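Local coordinates for protein putative phosphatase (Bacteroides thetaiotaomicron, PDB 3KYA) that binds zinc ions and is a putative phosphatase whose substrate is unknown, at residues F12-F23 against I80-V91. Residues are numbered along the deposited sequence; the frame is centred on the assembly and turned at random. Where two conformers were deposited one is given.
Sequences FDPSKPVAISDF and IEITVGEGENAV. With ZN (zinc ion), chain B; EDO (1,2-ethanediol), chain E.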
loop_
_atom_site.group_PDB
_atom_site.type_symbol
_atom_site.label_atom_id
_atom_site.label_comp_id
_atom_site.label_asym_id
_atom_site.label_seq_id
_atom_site.Cartn_x
_atom_site.Cartn_y
_atom_site.Cartn_z
ATOM N N PHE A 12 -6.898 18.825 -39.031
ATOM C CA PHE A 12 -5.558 19.411 -39.109
ATOM C C PHE A 12 -5.430 20.287 -40.348
ATOM O O PHE A 12 -5.845 19.886 -41.431
ATOM C CB PHE A 12 -4.493 18.305 -39.133
ATOM C CG PHE A 12 -3.092 18.792 -39.414
ATOM C CD1 PHE A 12 -2.484 19.733 -38.591
ATOM C CD2 PHE A 12 -2.360 18.263 -40.474
ATOM C CE1 PHE A 12 -1.185 20.166 -38.836
ATOM C CE2 PHE A 12 -1.070 18.687 -40.728
ATOM C CZ PHE A 12 -0.478 19.641 -39.910
ATOM N N ASP A 13 -4.877 21.487 -40.173
ATOM C CA ASP A 13 -4.658 22.429 -41.280
ATOM C C ASP A 13 -3.145 22.659 -41.397
ATOM O O ASP A 13 -2.567 23.399 -40.594
ATOM C CB ASP A 13 -5.408 23.736 -41.023
ATOM C CG ASP A 13 -5.383 24.687 -42.223
ATOM O OD1 ASP A 13 -4.489 24.562 -43.085
ATOM O OD2 ASP A 13 -6.268 25.570 -42.297
ATOM N N PRO A 14 -2.492 22.022 -42.392
ATOM C CA PRO A 14 -1.033 22.129 -42.534
ATOM C C PRO A 14 -0.492 23.519 -42.903
ATOM O O PRO A 14 0.723 23.702 -42.889
ATOM C CB PRO A 14 -0.710 21.120 -43.644
ATOM C CG PRO A 14 -1.961 20.941 -44.382
ATOM C CD PRO A 14 -3.070 21.111 -43.396
ATOM N N SER A 15 -1.367 24.467 -43.240
ATOM C CA SER A 15 -0.941 25.840 -43.541
ATOM C C SER A 15 -0.922 26.709 -42.277
ATOM O O SER A 15 -0.518 27.865 -42.335
ATOM C CB SER A 15 -1.852 26.477 -44.584
ATOM O OG SER A 15 -3.180 26.578 -44.104
ATOM N N LYS A 16 -1.356 26.146 -41.146
ATOM C CA LYS A 16 -1.394 26.850 -39.869
ATOM C C LYS A 16 -0.441 26.222 -38.868
ATOM O O LYS A 16 -0.204 25.010 -38.904
ATOM C CB LYS A 16 -2.808 26.815 -39.284
ATOM C CG LYS A 16 -3.875 27.554 -40.095
ATOM C CD LYS A 16 -3.582 29.054 -40.161
ATOM C CE LYS A 16 -4.783 29.861 -40.635
ATOM N NZ LYS A 16 -5.197 29.539 -42.023
ATOM N N PRO A 17 0.094 27.036 -37.940
ATOM C CA PRO A 17 0.993 26.471 -36.948
ATOM C C PRO A 17 0.289 25.487 -36.020
ATOM O O PRO A 17 -0.942 25.450 -35.960
ATOM C CB PRO A 17 1.462 27.698 -36.150
ATOM C CG PRO A 17 0.449 28.755 -36.410
ATOM C CD PRO A 17 -0.067 28.497 -37.786
ATOM N N VAL A 18 1.084 24.665 -35.351
ATOM C CA VAL A 18 0.600 23.776 -34.315
ATOM C C VAL A 18 1.046 24.477 -33.043
ATOM O O VAL A 18 2.160 25.019 -32.985
ATOM C CB VAL A 18 1.204 22.370 -34.405
ATOM C CG1 VAL A 18 0.845 21.554 -33.165
ATOM C CG2 VAL A 18 0.726 21.672 -35.660
ATOM N N ALA A 19 0.186 24.496 -32.032
ATOM C CA ALA A 19 0.514 25.154 -30.778
ATOM C C ALA A 19 0.227 24.262 -29.586
ATOM O O ALA A 19 -0.696 23.465 -29.626
ATOM C CB ALA A 19 -0.281 26.470 -30.651
ATOM N N ILE A 20 1.060 24.384 -28.549
ATOM C CA ILE A 20 0.843 23.751 -27.257
ATOM C C ILE A 20 0.654 24.895 -26.261
ATOM O O ILE A 20 1.555 25.721 -26.102
ATOM C CB ILE A 20 2.023 22.882 -26.823
ATOM C CG1 ILE A 20 2.135 21.670 -27.759
ATOM C CG2 ILE A 20 1.855 22.464 -25.360
ATOM C CD1 ILE A 20 3.360 20.797 -27.492
ATOM N N SER A 21 -0.497 24.936 -25.591
ATOM C CA SER A 21 -0.808 26.017 -24.647
ATOM C C SER A 21 -0.652 25.639 -23.180
ATOM O O SER A 21 -0.447 26.512 -22.339
ATOM C CB SER A 21 -2.248 26.483 -24.868
ATOM O OG SER A 21 -3.137 25.396 -24.676
ATOM N N ASP A 22 -0.739 24.346 -22.866
ATOM C CA ASP A 22 -0.740 23.909 -21.486
ATOM C C ASP A 22 -0.648 22.389 -21.458
ATOM O O ASP A 22 -0.833 21.732 -22.472
ATOM C CB ASP A 22 -2.066 24.350 -20.836
ATOM C CG ASP A 22 -2.021 24.395 -19.318
ATOM O OD1 ASP A 22 -0.980 24.096 -18.698
ATOM O OD2 ASP A 22 -3.058 24.792 -18.730
ATOM N N PHE A 23 -0.337 21.848 -20.294
ATOM C CA PHE A 23 -0.336 20.406 -20.096
ATOM C C PHE A 23 -0.553 20.113 -18.628
ATOM O O PHE A 23 -0.290 20.967 -17.766
ATOM C CB PHE A 23 0.945 19.725 -20.634
ATOM C CG PHE A 23 2.230 20.327 -20.130
ATOM C CD1 PHE A 23 2.796 19.904 -18.944
ATOM C CD2 PHE A 23 2.879 21.308 -20.861
ATOM C CE1 PHE A 23 3.977 20.478 -18.466
ATOM C CE2 PHE A 23 4.061 21.887 -20.400
ATOM C CZ PHE A 23 4.619 21.461 -19.200
ATOM N N ILE A 80 8.750 19.095 -24.471
ATOM C CA ILE A 80 7.640 18.466 -25.196
ATOM C C ILE A 80 7.639 18.935 -26.638
ATOM O O ILE A 80 7.526 20.135 -26.903
ATOM C CB ILE A 80 6.289 18.785 -24.537
ATOM C CG1 ILE A 80 6.287 18.293 -23.092
ATOM C CG2 ILE A 80 5.153 18.142 -25.302
ATOM C CD1 ILE A 80 5.108 18.728 -22.277
ATOM N N GLU A 81 7.790 17.994 -27.572
ATOM C CA GLU A 81 7.837 18.314 -28.993
ATOM C C GLU A 81 6.787 17.465 -29.682
ATOM O O GLU A 81 6.663 16.268 -29.383
ATOM C CB GLU A 81 9.241 18.059 -29.552
ATOM C CG GLU A 81 9.444 18.407 -31.021
ATOM C CD GLU A 81 10.755 17.863 -31.583
ATOM O OE1 GLU A 81 11.843 18.354 -31.201
ATOM O OE2 GLU A 81 10.703 16.955 -32.434
ATOM N N ILE A 82 6.003 18.099 -30.552
ATOM C CA ILE A 82 4.934 17.424 -31.276
ATOM C C ILE A 82 5.054 17.732 -32.754
ATOM O O ILE A 82 5.360 18.869 -33.131
ATOM C CB ILE A 82 3.536 17.865 -30.781
ATOM C CG1 ILE A 82 3.330 17.480 -29.316
ATOM C CG2 ILE A 82 2.427 17.227 -31.622
ATOM C CD1 ILE A 82 1.951 17.833 -28.779
ATOM N N THR A 83 4.841 16.713 -33.581
ATOM C CA THR A 83 4.848 16.846 -35.025
ATOM C C THR A 83 3.532 16.264 -35.513
ATOM O O THR A 83 3.201 15.117 -35.197
ATOM C CB THR A 83 6.020 16.115 -35.706
ATOM O OG1 THR A 83 7.259 16.651 -35.239
ATOM C CG2 THR A 83 5.942 16.269 -37.256
ATOM N N VAL A 84 2.773 17.073 -36.240
ATOM C CA VAL A 84 1.499 16.679 -36.804
ATOM C C VAL A 84 1.671 16.669 -38.320
ATOM O O VAL A 84 2.250 17.598 -38.892
ATOM C CB VAL A 84 0.371 17.646 -36.392
ATOM C CG1 VAL A 84 -1.010 17.122 -36.870
ATOM C CG2 VAL A 84 0.377 17.854 -34.884
ATOM N N GLY A 85 1.193 15.607 -38.966
ATOM C CA GLY A 85 1.316 15.476 -40.410
ATOM C C GLY A 85 2.589 14.772 -40.842
ATOM O O GLY A 85 3.441 14.440 -40.013
ATOM N N GLU A 86 2.718 14.543 -42.147
ATOM C CA GLU A 86 3.872 13.833 -42.689
ATOM C C GLU A 86 4.400 14.486 -43.950
ATOM O O GLU A 86 3.657 15.143 -44.671
ATOM C CB GLU A 86 3.493 12.390 -43.017
ATOM C CG GLU A 86 2.859 11.612 -41.889
ATOM C CD GLU A 86 2.574 10.180 -42.297
ATOM O OE1 GLU A 86 3.556 9.462 -42.580
ATOM O OE2 GLU A 86 1.385 9.782 -42.363
ATOM N N GLY A 87 5.689 14.298 -44.208
ATOM C CA GLY A 87 6.326 14.842 -45.397
ATOM C C GLY A 87 6.154 16.345 -45.527
ATOM O O GLY A 87 6.366 17.080 -44.566
ATOM N N GLU A 88 5.749 16.797 -46.714
ATOM C CA GLU A 88 5.579 18.234 -46.978
ATOM C C GLU A 88 4.560 18.901 -46.035
ATOM O O GLU A 88 4.661 20.094 -45.773
ATOM C CB GLU A 88 5.203 18.495 -48.457
ATOM C CG GLU A 88 3.841 17.939 -48.903
ATOM C CD GLU A 88 3.482 18.272 -50.353
ATOM O OE1 GLU A 88 4.239 19.021 -51.013
ATOM O OE2 GLU A 88 2.431 17.778 -50.833
ATOM N N ASN A 89 3.594 18.130 -45.538
ATOM C CA ASN A 89 2.559 18.645 -44.631
ATOM C C ASN A 89 2.886 18.560 -43.131
ATOM O O ASN A 89 2.033 18.880 -42.304
ATOM C CB ASN A 89 1.244 17.903 -44.883
ATOM C CG ASN A 89 0.706 18.132 -46.273
ATOM O OD1 ASN A 89 1.150 19.029 -46.972
ATOM N ND2 ASN A 89 -0.268 17.329 -46.674
ATOM N N ALA A 90 4.101 18.137 -42.779
ATOM C CA ALA A 90 4.468 17.976 -41.370
ATOM C C ALA A 90 4.742 19.342 -40.731
ATOM O O ALA A 90 5.436 20.166 -41.322
ATOM C CB ALA A 90 5.677 17.060 -41.227
ATOM N N VAL A 91 4.155 19.575 -39.553
ATOM C CA VAL A 91 4.320 20.818 -38.797
ATOM C C VAL A 91 4.721 20.435 -37.374
ATOM O O VAL A 91 4.101 19.555 -36.771
ATOM C CB VAL A 91 3.030 21.691 -38.821
ATOM C CG1 VAL A 91 3.225 22.999 -38.041
ATOM C CG2 VAL A 91 2.632 22.005 -40.255
HETATM ZN ZN ZN B . -4.712 25.742 -19.833
HETATM C C1 EDO E . 8.066 15.019 -32.213
HETATM O O1 EDO E . 8.433 16.022 -33.163
HETATM C C2 EDO E . 8.032 13.654 -32.890
HETATM O O2 EDO E . 9.336 13.237 -33.295
#
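Phe-12 lays its ring against Val-84, opening a seam of apolar side chains in the core of an immunoglobulin-like IPT/TIG domain; it begins where the loop before strand 19-23 meets the end of strand 80-84 and the loop after it, then continues between the two strands. These face each other across the sandwich, 8.8 Å apart at closest approach and running at 139°, and no hydrogen bond joins the segments. Val-84 CG1 sits over one face of the Phe-12 ring, 3.6 Å from its centroid in a CH-pi contact, while Pro-14 N lies over the opposite face. With CG anti to the backbone N (chi1 172°), the ring reaches beyond Val-84 to the loop 85-90, where Asn-89 O meets its edge in plane, 3.5 Å from Phe-12 CE2. Gly-85 lies beside this ring with a positive phi, and a side chain there would run into the ring, so glycine suits the place.

Farther along, Val-18 directs CG2 between Val-84 and Val-91, coming 3.7 Å from Val-91 CG1; short branched side chains fill this space compactly. Ile-20 extends CD1 to Ile-82 and also touches Ile-80 CG2, at 3.9 Å, while Ile-36 of strand 33-39 packs against all three isoleucines. At the far end Ile-80 CD1 stands over a face of Phe-23, a CH-pi contact 3.8 Å from the ring centroid.

Two backbone hydrogen bonds make Val-84 and Val-91 a hydrogen-bonded antiparallel pair. The type I turn from Asp-13 to Lys-16 carries Pro-14 over Asn-89, and Asp-13 OD1 accepts from Ser-15 N, closing an Asx turn, and also from Ser-15 OG. On strand 19-23, Asp-22, part of a classic bulge opposite Tyr-37, binds a zinc ion through OD2 at 2.2 Å, while its OD1 bridges to Lys-26 NZ.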